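Local coordinates for intracellular protein transport protein USO1 (Saccharomyces cerevisiae S288c, PDB 6LSU) that serves in transport from the endoplasmic reticulum to the Golgi as a membrane tether, the part here being its globular head, at residues K558-L571 with D599-F613. Sequence-based numbering, arbitrary orientation.
Sequences KAIQTISELLTTSL and DFLSDKSVIKSLLSF
From helix 559-568, Q561 reaches D599 and D603 at the turn between helix 594-601 and helix 604-614. A bend at chi2 (62°) brings its amide down over this turn, where NE2 donates to D599 O; the modelled length is too short to be taken literally. S602 OG donates to the same carbonyl at 2.9 Å. The other end of the amide, OE1, faces D603 CB, with the amide and carboxylate planes strongly inclined. An alanine at Q561 would probably leave D599 O without its amide donor, though S602 would remain, and open a gap beside D603. Next to it, I560 sends CD1 against D599 CB (3.9 Å) and CG2 toward the F600 backbone, while the D599 carboxylate turns to a salt bridge with R543. Helix 559-568 of ARM 9 and helix 604-613 of ARM 10 run roughly parallel at 28° with axes 10.4 Å apart, neighbouring repeats of the alpha-solenoid head. Midway, S564 CB sits 3.9 Å from both V606 methyls. Its hydroxyl donates to I560 O (2.8 Å) and also lies in the plane of the F600 ring, at its edge, 3.7 Å from CD1. T568 CG2 meets L610 CD2 at 3.7 Å, the two side chains crossing at about a right angle, and L567 approaches the same leucine methyl. L571, closing the type I turn from T568, places CD2 over the centre of one F613 face, 4.0 Å from the centroid, in a CH-pi contact; F613 CG, anti to its backbone N (chi1 -178°), directs the ring there, and I624 of helix 622-637 also touches L571.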
# COMPACT_ATOMS: atom_id res chain seq x y z
N LYS A 558 25.39 -29.82 -15.10
CA LYS A 558 25.01 -28.42 -15.48
C LYS A 558 23.62 -28.06 -14.94
O LYS A 558 22.87 -28.97 -14.56
CB LYS A 558 24.93 -28.28 -17.00
CG LYS A 558 26.15 -27.69 -17.68
CD LYS A 558 25.94 -27.58 -19.19
CE LYS A 558 26.74 -26.48 -19.84
NZ LYS A 558 28.09 -26.34 -19.24
N ALA A 559 23.26 -26.77 -14.95
CA ALA A 559 22.07 -26.24 -14.25
C ALA A 559 20.79 -26.90 -14.79
O ALA A 559 19.98 -27.45 -13.99
CB ALA A 559 22.01 -24.73 -14.39
N ILE A 560 20.58 -26.85 -16.11
CA ILE A 560 19.31 -27.29 -16.72
C ILE A 560 19.08 -28.79 -16.50
O ILE A 560 17.91 -29.20 -16.45
CB ILE A 560 19.27 -26.96 -18.21
CG1 ILE A 560 19.14 -25.45 -18.41
CG2 ILE A 560 18.14 -27.75 -18.89
CD1 ILE A 560 18.79 -25.02 -19.83
N GLN A 561 20.12 -29.61 -16.46
CA GLN A 561 19.96 -31.07 -16.26
C GLN A 561 19.73 -31.34 -14.76
O GLN A 561 18.81 -32.08 -14.42
CB GLN A 561 21.16 -31.84 -16.83
CG GLN A 561 20.74 -33.04 -17.68
CD GLN A 561 19.92 -32.64 -18.88
OE1 GLN A 561 18.73 -32.91 -18.97
NE2 GLN A 561 20.57 -31.96 -19.81
N THR A 562 20.47 -30.68 -13.89
CA THR A 562 20.22 -30.68 -12.42
C THR A 562 18.77 -30.28 -12.07
O THR A 562 18.15 -30.89 -11.17
CB THR A 562 21.15 -29.72 -11.69
OG1 THR A 562 22.52 -29.89 -12.07
CG2 THR A 562 21.07 -29.93 -10.19
N ILE A 563 18.23 -29.25 -12.69
CA ILE A 563 16.82 -28.79 -12.44
C ILE A 563 15.87 -29.89 -12.96
O ILE A 563 14.82 -30.12 -12.29
CB ILE A 563 16.57 -27.42 -13.12
CG1 ILE A 563 17.33 -26.30 -12.39
CG2 ILE A 563 15.09 -27.07 -13.23
CD1 ILE A 563 17.55 -25.06 -13.22
N SER A 564 16.22 -30.52 -14.10
CA SER A 564 15.40 -31.60 -14.74
C SER A 564 15.23 -32.78 -13.77
O SER A 564 14.10 -33.16 -13.52
CB SER A 564 15.99 -32.05 -16.04
OG SER A 564 15.87 -31.03 -17.03
N GLU A 565 16.33 -33.27 -13.21
CA GLU A 565 16.34 -34.29 -12.13
C GLU A 565 15.47 -33.81 -10.97
O GLU A 565 14.57 -34.57 -10.56
CB GLU A 565 17.77 -34.58 -11.67
CG GLU A 565 18.21 -36.03 -11.85
CD GLU A 565 19.57 -36.19 -12.51
OE1 GLU A 565 19.70 -35.76 -13.69
OE2 GLU A 565 20.50 -36.69 -11.84
N LEU A 566 15.68 -32.58 -10.49
CA LEU A 566 14.87 -32.00 -9.37
C LEU A 566 13.39 -31.99 -9.75
O LEU A 566 12.57 -32.43 -8.93
CB LEU A 566 15.39 -30.59 -9.04
CG LEU A 566 16.70 -30.59 -8.26
CD1 LEU A 566 17.38 -29.22 -8.30
CD2 LEU A 566 16.47 -31.08 -6.83
N LEU A 567 13.06 -31.54 -10.96
CA LEU A 567 11.67 -31.51 -11.49
C LEU A 567 11.05 -32.90 -11.35
O LEU A 567 10.11 -33.04 -10.53
CB LEU A 567 11.69 -31.04 -12.95
CG LEU A 567 10.35 -30.66 -13.53
CD1 LEU A 567 10.45 -30.39 -15.02
CD2 LEU A 567 9.33 -31.73 -13.26
N THR A 568 11.57 -33.88 -12.11
CA THR A 568 10.99 -35.25 -12.24
C THR A 568 10.82 -35.81 -10.84
O THR A 568 9.68 -36.15 -10.53
CB THR A 568 11.86 -36.19 -13.08
OG1 THR A 568 13.21 -36.23 -12.61
CG2 THR A 568 11.87 -35.78 -14.53
N THR A 569 11.85 -35.73 -9.98
CA THR A 569 11.74 -36.06 -8.54
C THR A 569 10.57 -35.34 -7.85
O THR A 569 10.22 -35.75 -6.73
CB THR A 569 13.00 -35.69 -7.76
OG1 THR A 569 14.19 -36.24 -8.34
CG2 THR A 569 12.95 -36.11 -6.32
N SER A 570 10.06 -34.23 -8.41
CA SER A 570 9.11 -33.30 -7.73
C SER A 570 7.68 -33.65 -8.16
O SER A 570 6.74 -33.12 -7.57
CB SER A 570 9.43 -31.84 -8.01
OG SER A 570 8.88 -31.35 -9.25
N LEU A 571 7.53 -34.50 -9.16
CA LEU A 571 6.20 -34.79 -9.76
C LEU A 571 5.33 -35.51 -8.73
O LEU A 571 4.10 -35.41 -8.82
CB LEU A 571 6.42 -35.59 -11.04
CG LEU A 571 7.07 -34.81 -12.19
CD1 LEU A 571 7.44 -35.74 -13.34
CD2 LEU A 571 6.17 -33.70 -12.69
N ASP A 599 20.22 -28.08 -24.04
CA ASP A 599 20.70 -28.63 -22.74
C ASP A 599 19.61 -29.56 -22.26
O ASP A 599 19.95 -30.64 -21.73
CB ASP A 599 21.03 -27.52 -21.74
CG ASP A 599 22.38 -26.88 -21.96
OD1 ASP A 599 22.93 -27.00 -23.08
OD2 ASP A 599 22.87 -26.26 -21.01
N PHE A 600 18.34 -29.18 -22.46
CA PHE A 600 17.17 -29.96 -21.99
C PHE A 600 17.09 -31.30 -22.74
O PHE A 600 17.01 -32.36 -22.08
CB PHE A 600 15.87 -29.16 -22.16
CG PHE A 600 14.63 -29.89 -21.71
CD1 PHE A 600 14.55 -30.33 -20.41
CD2 PHE A 600 13.60 -30.19 -22.59
CE1 PHE A 600 13.42 -31.00 -19.94
CE2 PHE A 600 12.48 -30.88 -22.15
CZ PHE A 600 12.38 -31.26 -20.82
N LEU A 601 17.12 -31.23 -24.08
CA LEU A 601 17.01 -32.35 -25.06
C LEU A 601 18.19 -33.32 -24.96
O LEU A 601 18.11 -34.38 -25.53
CB LEU A 601 16.96 -31.79 -26.48
CG LEU A 601 15.68 -31.05 -26.85
CD1 LEU A 601 15.71 -30.59 -28.28
CD2 LEU A 601 14.44 -31.86 -26.61
N SER A 602 19.26 -32.95 -24.30
CA SER A 602 20.50 -33.75 -24.23
C SER A 602 20.37 -34.83 -23.17
O SER A 602 21.42 -35.33 -22.76
CB SER A 602 21.69 -32.86 -23.92
OG SER A 602 21.79 -32.69 -22.52
N ASP A 603 19.17 -35.14 -22.69
CA ASP A 603 19.01 -36.24 -21.69
C ASP A 603 17.68 -36.95 -21.90
O ASP A 603 16.71 -36.56 -21.20
CB ASP A 603 19.12 -35.77 -20.25
CG ASP A 603 19.15 -36.93 -19.27
OD1 ASP A 603 18.77 -38.06 -19.69
OD2 ASP A 603 19.56 -36.69 -18.11
N LYS A 604 17.71 -37.96 -22.78
CA LYS A 604 16.54 -38.75 -23.25
C LYS A 604 15.84 -39.33 -22.02
O LYS A 604 14.60 -39.40 -22.06
CB LYS A 604 16.92 -39.84 -24.25
CG LYS A 604 16.30 -39.70 -25.63
CD LYS A 604 16.10 -41.03 -26.32
CE LYS A 604 15.97 -40.92 -27.82
NZ LYS A 604 16.31 -42.22 -28.46
N SER A 605 16.61 -39.70 -20.98
CA SER A 605 16.06 -40.34 -19.75
C SER A 605 14.97 -39.44 -19.12
O SER A 605 13.90 -39.94 -18.71
CB SER A 605 17.14 -40.65 -18.77
OG SER A 605 16.60 -40.60 -17.47
N VAL A 606 15.23 -38.13 -19.06
CA VAL A 606 14.30 -37.12 -18.50
C VAL A 606 13.10 -37.02 -19.43
O VAL A 606 11.96 -37.13 -18.93
CB VAL A 606 15.00 -35.77 -18.25
CG1 VAL A 606 14.06 -34.57 -18.31
CG2 VAL A 606 15.74 -35.80 -16.91
N ILE A 607 13.30 -36.88 -20.75
CA ILE A 607 12.12 -36.75 -21.66
C ILE A 607 11.23 -37.98 -21.47
O ILE A 607 9.99 -37.80 -21.54
CB ILE A 607 12.50 -36.56 -23.14
CG1 ILE A 607 13.21 -35.23 -23.38
CG2 ILE A 607 11.26 -36.65 -24.01
CD1 ILE A 607 14.51 -35.10 -22.60
N LYS A 608 11.82 -39.17 -21.21
CA LYS A 608 11.08 -40.45 -21.04
C LYS A 608 10.22 -40.33 -19.78
O LYS A 608 8.99 -40.45 -19.91
CB LYS A 608 12.01 -41.67 -21.04
CG LYS A 608 12.57 -42.03 -22.42
CD LYS A 608 13.12 -43.43 -22.55
CE LYS A 608 14.56 -43.57 -22.12
NZ LYS A 608 14.95 -45.00 -21.99
N SER A 609 10.82 -40.02 -18.63
CA SER A 609 10.08 -39.70 -17.35
C SER A 609 8.94 -38.69 -17.58
O SER A 609 7.79 -38.89 -17.09
CB SER A 609 11.01 -39.18 -16.35
OG SER A 609 11.93 -40.18 -15.97
N LEU A 610 9.20 -37.59 -18.27
CA LEU A 610 8.14 -36.56 -18.43
C LEU A 610 7.00 -37.14 -19.27
O LEU A 610 5.83 -37.02 -18.84
CB LEU A 610 8.76 -35.30 -19.03
CG LEU A 610 9.83 -34.63 -18.16
CD1 LEU A 610 10.39 -33.43 -18.87
CD2 LEU A 610 9.32 -34.26 -16.79
N LEU A 611 7.31 -37.78 -20.40
CA LEU A 611 6.29 -38.47 -21.23
C LEU A 611 5.54 -39.52 -20.40
O LEU A 611 4.29 -39.53 -20.41
CB LEU A 611 6.98 -39.09 -22.43
CG LEU A 611 6.96 -38.23 -23.69
CD1 LEU A 611 7.74 -38.92 -24.78
CD2 LEU A 611 5.53 -37.95 -24.14
N SER A 612 6.25 -40.36 -19.67
CA SER A 612 5.59 -41.37 -18.80
C SER A 612 4.63 -40.63 -17.86
O SER A 612 3.44 -41.05 -17.73
CB SER A 612 6.60 -42.20 -18.04
OG SER A 612 7.59 -42.76 -18.91
N PHE A 613 5.12 -39.59 -17.20
CA PHE A 613 4.33 -38.88 -16.16
C PHE A 613 3.06 -38.33 -16.80
O PHE A 613 2.00 -38.53 -16.22
CB PHE A 613 5.13 -37.77 -15.45
CG PHE A 613 4.29 -37.13 -14.38
CD1 PHE A 613 3.30 -36.22 -14.71
CD2 PHE A 613 4.43 -37.48 -13.04
CE1 PHE A 613 2.45 -35.70 -13.74
CE2 PHE A 613 3.59 -36.93 -12.08
CZ PHE A 613 2.60 -36.06 -12.44